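Long-range contact in extracellular protein containing a SCP domain (Bacillus anthracis, PDB 4IFA), which is of unknown function but is an extracellular protein that carries an SCP domain of the cysteine-rich secretory protein family: residues R312-G324 with Y328-K339. Numbering follows the deposited sequence.
Sequences RKNLLNEQFTGLG and YDKFYTQNFIRK
Two consecutive amides, T321 N and G322 N, converge on one carbonyl, I337 O, at 2.8 and 2.9 Å: a classic beta bulge at the start of strand 322-328, across from the C-terminal part of its partner. T321 also offers its hydroxyl to the chain end; chi1 of 60° tucks OG1 in over its own main chain, where it accepts from K339 N at 3.1 Å. One residue back, R338 runs its extended chain across Q319 O and donates to it through NH1, the oxygen lying in the guanidinium plane (N-H...O 164°). Past the bulge the pairing is regular antiparallel, with G324 and N335 exchanging two backbone bonds. This is the C-terminal hairpin of the SCP domain, strands 322-328 and 331-338, flanked in the sheet by 241-242 and 286-293. On the face that carries L323, F336 packs against helix 309-315. L323 CD1 sits over the centre of one face of its ring, 4.0 Å from the centroid, while N314 O lies above the opposite face toward the rim and L315 CD2 meets the edge. F320 turns a ring face to F336 CB, 3.5 Å from the F320 centroid; the rings, 22° from parallel, are strongly offset.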
loop_
_atom_site.group_PDB
_atom_site.type_symbol
_atom_site.label_atom_id
_atom_site.label_comp_id
_atom_site.label_asym_id
_atom_site.label_seq_id
_atom_site.Cartn_x
_atom_site.Cartn_y
_atom_site.Cartn_z
ATOM N N ARG A 312 10.375 9.527 5.208
ATOM C CA ARG A 312 9.273 10.483 5.350
ATOM C C ARG A 312 9.661 11.877 4.897
ATOM O O ARG A 312 8.859 12.597 4.301
ATOM C CB ARG A 312 8.797 10.483 6.811
ATOM C CG ARG A 312 7.617 11.380 7.143
ATOM C CD ARG A 312 7.466 11.391 8.666
ATOM N NE ARG A 312 6.261 12.094 9.119
ATOM C CZ ARG A 312 5.048 11.549 9.097
ATOM N NH1 ARG A 312 4.850 10.319 8.616
ATOM N NH2 ARG A 312 4.004 12.241 9.525
ATOM N N LYS A 313 10.902 12.285 5.190
ATOM C CA LYS A 313 11.394 13.585 4.738
ATOM C C LYS A 313 11.235 13.722 3.216
ATOM O O LYS A 313 10.838 14.787 2.749
ATOM C CB LYS A 313 12.846 13.861 5.202
ATOM C CG LYS A 313 12.946 14.104 6.701
ATOM C CD LYS A 313 14.292 14.570 7.217
ATOM C CE LYS A 313 14.260 14.553 8.772
ATOM N NZ LYS A 313 13.072 15.238 9.386
ATOM N N ASN A 314 11.531 12.661 2.438
ATOM C CA ASN A 314 11.379 12.762 0.994
ATOM C C ASN A 314 9.906 12.826 0.596
ATOM O O ASN A 314 9.510 13.663 -0.222
ATOM C CB ASN A 314 12.061 11.607 0.264
ATOM C CG ASN A 314 13.554 11.676 0.307
ATOM O OD1 ASN A 314 14.151 12.767 0.199
ATOM N ND2 ASN A 314 14.179 10.519 0.440
ATOM N N LEU A 315 9.076 11.994 1.234
ATOM C CA LEU A 315 7.639 12.030 0.962
ATOM C C LEU A 315 7.034 13.395 1.145
ATOM O O LEU A 315 6.170 13.819 0.394
ATOM C CB LEU A 315 6.896 11.063 1.884
ATOM C CG LEU A 315 7.152 9.585 1.631
ATOM C CD1 LEU A 315 6.552 8.752 2.786
ATOM C CD2 LEU A 315 6.596 9.055 0.308
ATOM N N LEU A 316 7.505 14.112 2.162
ATOM C CA LEU A 316 6.885 15.375 2.575
ATOM C C LEU A 316 7.628 16.625 2.119
ATOM O O LEU A 316 7.311 17.728 2.542
ATOM C CB LEU A 316 6.690 15.407 4.108
ATOM C CG LEU A 316 5.851 14.280 4.706
ATOM C CD1 LEU A 316 5.659 14.477 6.202
ATOM C CD2 LEU A 316 4.528 14.126 3.986
ATOM N N ASN A 317 8.593 16.463 1.215
ATOM C CA ASN A 317 9.372 17.610 0.770
ATOM C C ASN A 317 8.628 18.406 -0.272
ATOM O O ASN A 317 8.400 17.929 -1.374
ATOM C CB ASN A 317 10.732 17.148 0.237
ATOM C CG ASN A 317 11.691 18.307 -0.009
ATOM O OD1 ASN A 317 11.307 19.486 -0.029
ATOM N ND2 ASN A 317 12.968 17.972 -0.171
ATOM N N GLU A 318 8.236 19.626 0.069
ATOM C CA GLU A 318 7.510 20.472 -0.870
ATOM C C GLU A 318 8.368 20.867 -2.097
ATOM O O GLU A 318 7.826 21.268 -3.148
ATOM C CB GLU A 318 6.984 21.734 -0.152
ATOM C CG GLU A 318 6.061 22.608 -1.025
ATOM C CD GLU A 318 5.190 23.561 -0.219
ATOM O OE1 GLU A 318 5.684 24.095 0.808
ATOM O OE2 GLU A 318 4.014 23.787 -0.617
ATOM N N GLN A 319 9.692 20.780 -1.975
ATOM C CA GLN A 319 10.575 21.143 -3.101
ATOM C C GLN A 319 10.390 20.207 -4.313
ATOM O O GLN A 319 10.659 20.620 -5.454
ATOM C CB GLN A 319 12.059 21.118 -2.693
ATOM C CG GLN A 319 12.531 22.143 -1.666
ATOM C CD GLN A 319 13.918 21.793 -1.087
ATOM O OE1 GLN A 319 14.265 20.623 -0.959
ATOM N NE2 GLN A 319 14.701 22.815 -0.701
ATOM N N PHE A 320 10.013 18.948 -4.073
ATOM C CA PHE A 320 9.827 17.979 -5.156
ATOM C C PHE A 320 8.544 18.225 -5.936
ATOM O O PHE A 320 7.498 18.567 -5.363
ATOM C CB PHE A 320 9.849 16.551 -4.643
ATOM C CG PHE A 320 11.164 16.128 -4.076
ATOM C CD1 PHE A 320 12.365 16.431 -4.716
ATOM C CD2 PHE A 320 11.209 15.360 -2.922
ATOM C CE1 PHE A 320 13.569 16.003 -4.175
ATOM C CE2 PHE A 320 12.420 14.938 -2.391
ATOM C CZ PHE A 320 13.579 15.248 -3.028
ATOM N N THR A 321 8.654 18.064 -7.253
ATOM C CA THR A 321 7.576 18.240 -8.195
ATOM C C THR A 321 7.178 16.977 -8.925
ATOM O O THR A 321 6.044 16.885 -9.413
ATOM C CB THR A 321 7.935 19.301 -9.256
ATOM O OG1 THR A 321 9.111 18.921 -9.992
ATOM C CG2 THR A 321 8.174 20.652 -8.583
ATOM N N GLY A 322 8.083 16.008 -9.019
ATOM C CA GLY A 322 7.863 14.794 -9.790
ATOM C C GLY A 322 8.310 13.560 -9.031
ATOM O O GLY A 322 9.090 13.622 -8.086
ATOM N N LEU A 323 7.835 12.419 -9.504
ATOM C CA LEU A 323 8.120 11.119 -8.926
ATOM C C LEU A 323 8.087 10.041 -9.963
ATOM O O LEU A 323 7.132 9.949 -10.730
ATOM C CB LEU A 323 7.105 10.767 -7.821
ATOM C CG LEU A 323 7.168 9.410 -7.140
ATOM C CD1 LEU A 323 8.530 9.159 -6.510
ATOM C CD2 LEU A 323 6.022 9.250 -6.140
ATOM N N GLY A 324 9.131 9.225 -9.987
ATOM C CA GLY A 324 9.100 7.981 -10.760
ATOM C C GLY A 324 9.308 6.860 -9.746
ATOM O O GLY A 324 10.116 6.943 -8.827
ATOM N N TYR A 328 11.146 -4.068 -8.887
ATOM C CA TYR A 328 11.683 -5.279 -9.488
ATOM C C TYR A 328 11.583 -6.355 -8.413
ATOM O O TYR A 328 12.223 -6.257 -7.368
ATOM C CB TYR A 328 13.129 -5.094 -9.952
ATOM C CG TYR A 328 13.648 -6.230 -10.772
ATOM C CD1 TYR A 328 13.335 -6.299 -12.112
ATOM C CD2 TYR A 328 14.403 -7.230 -10.200
ATOM C CE1 TYR A 328 13.815 -7.365 -12.913
ATOM C CE2 TYR A 328 14.890 -8.278 -10.973
ATOM C CZ TYR A 328 14.580 -8.332 -12.324
ATOM O OH TYR A 328 15.047 -9.392 -13.113
ATOM N N ASP A 329 10.722 -7.344 -8.646
ATOM C CA ASP A 329 10.364 -8.336 -7.635
ATOM C C ASP A 329 9.952 -7.565 -6.362
ATOM O O ASP A 329 9.083 -6.706 -6.452
ATOM C CB ASP A 329 11.482 -9.376 -7.431
ATOM C CG ASP A 329 10.981 -10.701 -6.792
ATOM O OD1 ASP A 329 9.809 -10.816 -6.332
ATOM O OD2 ASP A 329 11.764 -11.678 -6.833
ATOM N N LYS A 330 10.557 -7.840 -5.213
ATOM C CA LYS A 330 10.206 -7.109 -3.995
ATOM C C LYS A 330 11.217 -6.050 -3.612
ATOM O O LYS A 330 11.452 -5.821 -2.442
ATOM C CB LYS A 330 9.881 -8.085 -2.834
ATOM C CG LYS A 330 8.643 -8.959 -3.162
ATOM C CD LYS A 330 8.256 -9.808 -1.987
ATOM C CE LYS A 330 7.088 -10.701 -2.339
ATOM N NZ LYS A 330 6.868 -11.742 -1.284
ATOM N N PHE A 331 11.806 -5.385 -4.626
ATOM C CA PHE A 331 12.680 -4.240 -4.430
ATOM C C PHE A 331 11.911 -3.055 -5.002
ATOM O O PHE A 331 11.505 -3.072 -6.167
ATOM C CB PHE A 331 14.053 -4.449 -5.125
ATOM C CG PHE A 331 14.958 -5.398 -4.398
ATOM C CD1 PHE A 331 16.016 -4.927 -3.617
ATOM C CD2 PHE A 331 14.683 -6.756 -4.399
ATOM C CE1 PHE A 331 16.785 -5.804 -2.901
ATOM C CE2 PHE A 331 15.481 -7.637 -3.693
ATOM C CZ PHE A 331 16.506 -7.130 -2.939
ATOM N N TYR A 332 11.733 -2.046 -4.164
ATOM C CA TYR A 332 10.920 -0.875 -4.456
ATOM C C TYR A 332 11.724 0.387 -4.314
ATOM O O TYR A 332 12.389 0.607 -3.290
ATOM C CB TYR A 332 9.769 -0.787 -3.419
ATOM C CG TYR A 332 8.979 -2.075 -3.208
ATOM C CD1 TYR A 332 7.798 -2.323 -3.915
ATOM C CD2 TYR A 332 9.384 -3.018 -2.283
ATOM C CE1 TYR A 332 7.062 -3.456 -3.721
ATOM C CE2 TYR A 332 8.636 -4.193 -2.094
ATOM C CZ TYR A 332 7.481 -4.402 -2.804
ATOM O OH TYR A 332 6.747 -5.556 -2.628
ATOM N N THR A 333 11.723 1.218 -5.372
ATOM C CA THR A 333 12.466 2.464 -5.372
ATOM C C THR A 333 11.612 3.637 -5.819
ATOM O O THR A 333 10.998 3.590 -6.876
ATOM C CB THR A 333 13.678 2.368 -6.345
ATOM O OG1 THR A 333 14.567 1.325 -5.919
ATOM C CG2 THR A 333 14.483 3.653 -6.432
ATOM N N GLN A 334 11.604 4.685 -5.000
ATOM C CA GLN A 334 11.047 5.984 -5.379
ATOM C C GLN A 334 12.199 6.900 -5.717
ATOM O O GLN A 334 13.126 7.054 -4.900
ATOM C CB GLN A 334 10.288 6.633 -4.221
ATOM C CG GLN A 334 8.974 5.993 -3.852
ATOM C CD GLN A 334 8.325 6.646 -2.640
ATOM O OE1 GLN A 334 8.986 6.925 -1.636
ATOM N NE2 GLN A 334 7.010 6.921 -2.729
ATOM N N ASN A 335 12.112 7.570 -6.869
ATOM C CA ASN A 335 13.034 8.645 -7.215
ATOM C C ASN A 335 12.196 9.914 -7.396
ATOM O O ASN A 335 11.338 10.027 -8.278
ATOM C CB ASN A 335 13.910 8.337 -8.432
ATOM C CG ASN A 335 15.034 7.355 -8.139
ATOM O OD1 ASN A 335 15.284 6.932 -6.965
ATOM N ND2 ASN A 335 15.723 6.965 -9.197
ATOM N N PHE A 336 12.445 10.880 -6.515
ATOM C CA PHE A 336 11.761 12.160 -6.491
ATOM C C PHE A 336 12.640 13.166 -7.213
ATOM O O PHE A 336 13.867 13.149 -7.065
ATOM C CB PHE A 336 11.597 12.660 -5.033
ATOM C CG PHE A 336 10.756 11.794 -4.139
ATOM C CD1 PHE A 336 9.418 12.090 -3.962
ATOM C CD2 PHE A 336 11.307 10.718 -3.460
ATOM C CE1 PHE A 336 8.632 11.319 -3.136
ATOM C CE2 PHE A 336 10.522 9.916 -2.651
ATOM C CZ PHE A 336 9.183 10.233 -2.491
ATOM N N ILE A 337 12.025 14.065 -7.979
ATOM C CA ILE A 337 12.760 15.136 -8.650
ATOM C C ILE A 337 12.037 16.462 -8.568
ATOM O O ILE A 337 10.842 16.549 -8.270
ATOM C CB ILE A 337 13.052 14.849 -10.143
ATOM C CG1 ILE A 337 11.746 14.621 -10.925
ATOM C CG2 ILE A 337 13.968 13.581 -10.282
ATOM C CD1 ILE A 337 11.970 14.615 -12.454
ATOM N N ARG A 338 12.829 17.511 -8.748
ATOM C CA ARG A 338 12.341 18.860 -8.913
ATOM C C ARG A 338 12.781 19.313 -10.286
ATOM O O ARG A 338 13.974 19.246 -10.619
ATOM C CB ARG A 338 12.916 19.855 -7.884
ATOM C CG ARG A 338 12.422 21.280 -8.113
ATOM C CD ARG A 338 13.016 22.234 -7.097
ATOM N NE ARG A 338 12.593 23.609 -7.307
ATOM C CZ ARG A 338 11.507 24.179 -6.800
ATOM N NH1 ARG A 338 10.658 23.470 -6.052
ATOM N NH2 ARG A 338 11.258 25.453 -7.062
ATOM N N LYS A 339 11.850 19.782 -11.084
ATOM C CA LYS A 339 12.233 20.428 -12.328
ATOM C C LYS A 339 11.258 21.549 -12.655
ATOM O O LYS A 339 10.289 21.769 -11.924
ATOM C CB LYS A 339 12.423 19.428 -13.467
ATOM C CG LYS A 339 11.191 18.612 -13.765
ATOM C CD LYS A 339 11.428 17.679 -14.918
ATOM C CE LYS A 339 10.186 16.886 -15.265
ATOM N NZ LYS A 339 10.461 16.006 -16.441
ATOM O OXT LYS A 339 11.488 22.302 -13.622
#